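Local coordinates for fatty acid-binding protein homolog (Ascaris suum, PDB 6I8X), which binds fatty acids inside a beta-barrel and may sequester potentially toxic fatty acids and their peroxidation products or maintain the lipid layer of the eggshell, at residues Asn24-Leu29 against Val41-Gly46; Ala45-Lys50 against Met64-Thr69. One frame throughout, in Å; residues are numbered along the deposited sequence.

Contact 1. Residues Asn24-Leu29 against Val41-Gly46; sequences NFDEYL and VIKLAG. With VCA (vaccenic acid), chain C.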
# COMPACT_ATOMS: atom_id res chain seq x y z
N ASN A 24 10.06 -12.28 7.26
CA ASN A 24 9.04 -12.62 8.25
C ASN A 24 7.58 -12.45 7.77
O ASN A 24 6.69 -12.23 8.60
CB ASN A 24 9.29 -11.80 9.56
CG ASN A 24 8.82 -12.52 10.82
OD1 ASN A 24 8.89 -13.75 10.93
ND2 ASN A 24 8.25 -11.77 11.74
N PHE A 25 7.33 -12.55 6.45
CA PHE A 25 5.94 -12.38 5.96
C PHE A 25 5.01 -13.50 6.42
O PHE A 25 3.85 -13.24 6.72
CB PHE A 25 5.89 -12.17 4.42
CG PHE A 25 4.57 -11.65 3.87
CD1 PHE A 25 3.88 -10.62 4.52
CD2 PHE A 25 4.06 -12.14 2.67
CE1 PHE A 25 2.67 -10.14 4.00
CE2 PHE A 25 2.85 -11.64 2.14
CZ PHE A 25 2.18 -10.64 2.80
N ASP A 26 5.52 -14.73 6.54
CA ASP A 26 4.74 -15.89 6.98
C ASP A 26 4.19 -15.75 8.41
O ASP A 26 3.00 -16.00 8.63
CB ASP A 26 5.53 -17.19 6.86
CG ASP A 26 4.67 -18.40 7.15
OD1 ASP A 26 3.98 -18.85 6.24
OD2 ASP A 26 4.65 -18.85 8.34
N GLU A 27 5.03 -15.41 9.38
CA GLU A 27 4.56 -15.25 10.76
C GLU A 27 3.56 -14.11 10.88
O GLU A 27 2.62 -14.20 11.68
CB GLU A 27 5.74 -15.12 11.76
CG GLU A 27 5.41 -15.58 13.18
CD GLU A 27 4.83 -16.98 13.40
OE1 GLU A 27 5.12 -17.89 12.60
OE2 GLU A 27 4.10 -17.15 14.41
N TYR A 28 3.75 -13.04 10.07
CA TYR A 28 2.84 -11.90 10.02
C TYR A 28 1.47 -12.35 9.54
O TYR A 28 0.48 -11.96 10.13
CB TYR A 28 3.37 -10.78 9.10
CG TYR A 28 2.30 -9.76 8.75
CD1 TYR A 28 1.97 -8.74 9.64
CD2 TYR A 28 1.55 -9.88 7.59
CE1 TYR A 28 0.97 -7.82 9.33
CE2 TYR A 28 0.51 -8.99 7.30
CZ TYR A 28 0.24 -7.95 8.16
OH TYR A 28 -0.74 -7.05 7.85
N LEU A 29 1.41 -13.13 8.43
CA LEU A 29 0.16 -13.65 7.86
C LEU A 29 -0.53 -14.59 8.83
O LEU A 29 -1.76 -14.60 8.90
CB LEU A 29 0.39 -14.33 6.49
CG LEU A 29 0.83 -13.41 5.34
CD1 LEU A 29 1.22 -14.23 4.13
CD2 LEU A 29 -0.28 -12.38 4.96
N VAL A 41 -0.18 -18.96 -1.04
CA VAL A 41 -0.63 -18.27 -2.26
C VAL A 41 -0.47 -16.77 -2.09
O VAL A 41 -0.06 -16.11 -3.05
CB VAL A 41 -2.04 -18.69 -2.82
CG1 VAL A 41 -2.06 -20.18 -3.19
CG2 VAL A 41 -3.19 -18.37 -1.86
N ILE A 42 -0.70 -16.25 -0.87
CA ILE A 42 -0.49 -14.82 -0.60
C ILE A 42 1.00 -14.44 -0.68
O ILE A 42 1.34 -13.41 -1.27
CB ILE A 42 -1.13 -14.36 0.73
CG1 ILE A 42 -2.69 -14.40 0.63
CG2 ILE A 42 -0.63 -12.93 1.12
CD1 ILE A 42 -3.45 -14.51 2.00
N LYS A 43 1.87 -15.24 -0.04
CA LYS A 43 3.29 -14.90 0.07
C LYS A 43 4.13 -15.21 -1.18
O LYS A 43 5.20 -14.63 -1.35
CB LYS A 43 3.93 -15.51 1.34
CG LYS A 43 4.44 -16.93 1.25
CD LYS A 43 4.70 -17.49 2.67
CE LYS A 43 5.42 -18.82 2.62
NZ LYS A 43 5.48 -19.46 3.96
N LEU A 44 3.67 -16.08 -2.05
CA LEU A 44 4.49 -16.36 -3.20
C LEU A 44 3.92 -15.74 -4.49
O LEU A 44 4.47 -15.94 -5.57
CB LEU A 44 4.79 -17.87 -3.30
CG LEU A 44 5.81 -18.35 -2.22
CD1 LEU A 44 5.64 -19.82 -1.88
CD2 LEU A 44 7.27 -18.03 -2.61
N ALA A 45 2.91 -14.88 -4.36
CA ALA A 45 2.37 -14.18 -5.52
C ALA A 45 3.22 -12.97 -5.91
O ALA A 45 3.72 -12.25 -5.04
CB ALA A 45 0.96 -13.73 -5.24
N GLY A 46 3.33 -12.76 -7.23
CA GLY A 46 4.03 -11.62 -7.83
C GLY A 46 3.22 -10.37 -7.58
O GLY A 46 1.98 -10.39 -7.68
O2 VCA C . -0.02 -5.03 -0.72
C1 VCA C . 0.59 -6.16 -1.04
O1 VCA C . 1.64 -6.19 -1.64
C2 VCA C . -0.12 -7.40 -0.58
C3 VCA C . -0.07 -8.58 -1.55
C4 VCA C . -1.10 -9.65 -1.22
C5 VCA C . -1.00 -10.91 -2.04
C6 VCA C . -1.81 -10.87 -3.32
C7 VCA C . -1.55 -12.06 -4.22
C8 VCA C . -2.28 -13.35 -3.90
C9 VCA C . -3.69 -13.43 -4.44
C10 VCA C . -4.43 -14.69 -3.98
C11 VCA C . -5.92 -14.50 -3.87
C12 VCA C . -6.54 -13.78 -2.95
C13 VCA C . -5.88 -12.99 -1.86
C14 VCA C . -6.87 -12.46 -0.81
C15 VCA C . -6.20 -11.80 0.39
C16 VCA C . -5.31 -10.61 0.07
C17 VCA C . -4.74 -9.93 1.31
C18 VCA C . -4.15 -8.58 1.03
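The ring of F25 and the aliphatic root of K43 run alongside each other, antiparallel, with CD2 of F25 3.6 Å from CB of K43. F25 stands roughly at right angles to I42, whose CG2 branch lies 3.8 Å from CE2 of the ring. L29 joins from one turn further along the same helix: its CD1 sits above one face of the F25 ring, offset toward the rim, and reaches CG2 of I42 at 3.8 Å. That one methyl of I42 therefore meets both F25 and L29, and also lies 3.8 Å from C5 of the bound vaccenic acid. With CG of K43 placed between its backbone N and carbonyl carbon (chi1 85°) and the chain extended beyond it, the lysine runs back to helix 25-31. There NZ forms a 2.8 Å salt bridge with OD1 of D26, approaching it from above the carboxylate plane, 46° out of it. R39 supplies a second positive partner for the same oxygen. In the helix-turn-helix lid that caps the barrel in this family, an apolar seam facing the lipid is thus closed on its outer side by a charged pair, and the two cations would be expected to favour an ionised D26.

Contact 2. Residues Ala45-Lys50 against Met64-Thr69; sequences AGVTKK and MENLTT. With VCA (vaccenic acid), chain C; EDO (1,2-ethanediol), chain G.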
# COMPACT_ATOMS: atom_id res chain seq x y z
N ALA A 45 2.91 -14.88 -4.36
CA ALA A 45 2.37 -14.18 -5.52
C ALA A 45 3.22 -12.97 -5.91
O ALA A 45 3.72 -12.25 -5.04
CB ALA A 45 0.96 -13.73 -5.24
N GLY A 46 3.33 -12.76 -7.23
CA GLY A 46 4.03 -11.62 -7.83
C GLY A 46 3.22 -10.37 -7.58
O GLY A 46 1.98 -10.39 -7.68
N VAL A 47 3.90 -9.28 -7.19
CA VAL A 47 3.27 -7.98 -6.91
C VAL A 47 4.07 -6.85 -7.59
O VAL A 47 5.31 -6.79 -7.52
CB VAL A 47 3.05 -7.69 -5.38
CG1 VAL A 47 2.38 -6.33 -5.15
CG2 VAL A 47 2.26 -8.80 -4.68
N THR A 48 3.35 -5.98 -8.27
CA THR A 48 3.87 -4.79 -8.90
C THR A 48 3.02 -3.63 -8.40
O THR A 48 1.80 -3.63 -8.56
CB THR A 48 3.85 -4.89 -10.44
OG1 THR A 48 4.80 -5.87 -10.86
CG2 THR A 48 4.21 -3.56 -11.08
N LYS A 49 3.68 -2.64 -7.79
CA LYS A 49 3.01 -1.45 -7.28
C LYS A 49 3.30 -0.29 -8.19
O LYS A 49 4.40 -0.16 -8.69
CB LYS A 49 3.45 -1.14 -5.83
CG LYS A 49 2.82 -2.09 -4.82
CD LYS A 49 3.19 -1.72 -3.39
CE LYS A 49 2.69 -2.73 -2.40
NZ LYS A 49 1.28 -2.55 -2.07
N LYS A 50 2.30 0.53 -8.46
CA LYS A 50 2.46 1.69 -9.33
C LYS A 50 1.86 2.87 -8.65
O LYS A 50 0.75 2.79 -8.15
CB LYS A 50 1.81 1.49 -10.71
CG LYS A 50 2.47 0.45 -11.56
CD LYS A 50 1.84 0.40 -12.98
CE LYS A 50 2.58 -0.54 -13.89
NZ LYS A 50 1.83 -0.81 -15.14
N MET A 64 -2.86 4.88 -7.78
CA MET A 64 -2.03 3.78 -7.34
C MET A 64 -2.69 2.46 -7.75
O MET A 64 -3.91 2.32 -7.71
CB MET A 64 -1.56 3.85 -5.86
CG MET A 64 -2.36 3.00 -4.88
SD MET A 64 -1.88 1.25 -4.70
CE MET A 64 -0.63 1.35 -3.51
N GLU A 65 -1.86 1.53 -8.16
CA GLU A 65 -2.30 0.20 -8.57
C GLU A 65 -1.51 -0.83 -7.83
O GLU A 65 -0.31 -0.68 -7.63
CB GLU A 65 -2.06 0.01 -10.09
CG GLU A 65 -2.84 0.98 -10.97
CD GLU A 65 -2.72 0.77 -12.46
OE1 GLU A 65 -1.63 1.03 -13.02
OE2 GLU A 65 -3.73 0.39 -13.08
N ASN A 66 -2.17 -1.92 -7.48
CA ASN A 66 -1.56 -3.12 -6.94
C ASN A 66 -1.88 -4.16 -7.97
O ASN A 66 -3.05 -4.52 -8.12
CB ASN A 66 -2.19 -3.53 -5.62
CG ASN A 66 -1.52 -2.96 -4.42
OD1 ASN A 66 -0.32 -3.08 -4.25
ND2 ASN A 66 -2.30 -2.37 -3.55
N LEU A 67 -0.88 -4.59 -8.74
CA LEU A 67 -1.01 -5.61 -9.78
C LEU A 67 -0.41 -6.90 -9.25
O LEU A 67 0.77 -6.94 -8.93
CB LEU A 67 -0.34 -5.17 -11.10
CG LEU A 67 -0.73 -3.77 -11.65
CD1 LEU A 67 0.02 -3.46 -12.94
CD2 LEU A 67 -2.28 -3.65 -11.87
N THR A 68 -1.24 -7.93 -9.06
CA THR A 68 -0.75 -9.22 -8.54
C THR A 68 -1.09 -10.33 -9.52
O THR A 68 -1.73 -10.06 -10.53
CB THR A 68 -1.19 -9.51 -7.07
OG1 THR A 68 -2.44 -10.18 -7.06
CG2 THR A 68 -1.24 -8.24 -6.17
N THR A 69 -0.63 -11.55 -9.25
CA THR A 69 -0.88 -12.78 -10.03
C THR A 69 -2.37 -12.96 -10.28
O THR A 69 -2.77 -13.32 -11.39
CB THR A 69 -0.27 -13.98 -9.29
OG1 THR A 69 1.14 -13.77 -9.13
CG2 THR A 69 -0.54 -15.30 -9.98
O2 VCA C . -0.02 -5.03 -0.72
C1 VCA C . 0.59 -6.16 -1.04
O1 VCA C . 1.64 -6.19 -1.64
C2 VCA C . -0.12 -7.40 -0.58
C3 VCA C . -0.07 -8.58 -1.55
C4 VCA C . -1.10 -9.65 -1.22
C5 VCA C . -1.00 -10.91 -2.04
C6 VCA C . -1.81 -10.87 -3.32
C7 VCA C . -1.55 -12.06 -4.22
C8 VCA C . -2.28 -13.35 -3.90
C9 VCA C . -3.69 -13.43 -4.44
C10 VCA C . -4.43 -14.69 -3.98
C11 VCA C . -5.92 -14.50 -3.87
C12 VCA C . -6.54 -13.78 -2.95
C13 VCA C . -5.88 -12.99 -1.86
C14 VCA C . -6.87 -12.46 -0.81
C15 VCA C . -6.20 -11.80 0.39
C16 VCA C . -5.31 -10.61 0.07
C17 VCA C . -4.74 -9.93 1.31
C18 VCA C . -4.15 -8.58 1.03
C1 EDO G . 3.99 -6.02 -14.35
O1 EDO G . 3.31 -7.02 -13.60
C2 EDO G . 5.47 -6.36 -14.62
O2 EDO G . 6.35 -5.56 -13.82
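K49 and N66 lie side by side on the barrel's inner face, where the packing is close. The lysine chain bends at its last torsion (chi4 -81°), bringing NZ to 2.8 Å from OD1 of N66, in the plane of the amide and on a lone pair. The same NZ donates to O2 of vaccenic acid at 3.1 Å and is also hydrogen-bonded to Y124, so several polar partners fix the ammonium beside the fatty-acid carboxylate. Along this face V47 and T68 point the same way, CG2 to CG2 at 3.8 Å, and both touch the lipid chain. Backbone bonds hold the centre: T48 N reaches L67 O at 2.8 Å and L67 N returns to T48 O at 2.9 Å, while K50 and E65 form a second hydrogen-bonded pair. The outer face is looser. K50 extends obliquely across E65 and L67, its NZ 4.5 Å from OE1 of E65, beyond a salt bridge; OE2 of E65 bonds to H74, and OE1 has a long, weak ion pair with R52. T48 meets an ethanediol, probably from the crystallisation liquor, through a weak bond. Toward the G46 end, G46 N bonds to OG1 of T69 and T69 N weakly back to G46 O. These antiparallel strands form a hairpin of the FABP barrel, with strand 15-23 bonded along 47-53 and strand 72-78 along 62-68.

Contacts 1 and 2 show how a lipid-binding barrel joins its lid to its wall: A45 and G46 belong to both, carrying the chain from helix 36-43 through a short non-helical linker into strand 47-53. Their centres are about 14 Å apart, and vaccenic acid spans them. Contact 1 borders the hydrocarbon part of the ligand, whereas contact 2 also reaches the carboxylate. The shared A45 and T68 of contact 2 both lie against C7 of the lipid, and I42 meets the chain at C5. V41, I42 and A45 of contact 1 and A45, V47, K49 and T68 of contact 2 together supply six of the eleven pocket residues; both contacts line the hydrocarbon chain, and K49 adds the bond to the carboxylate.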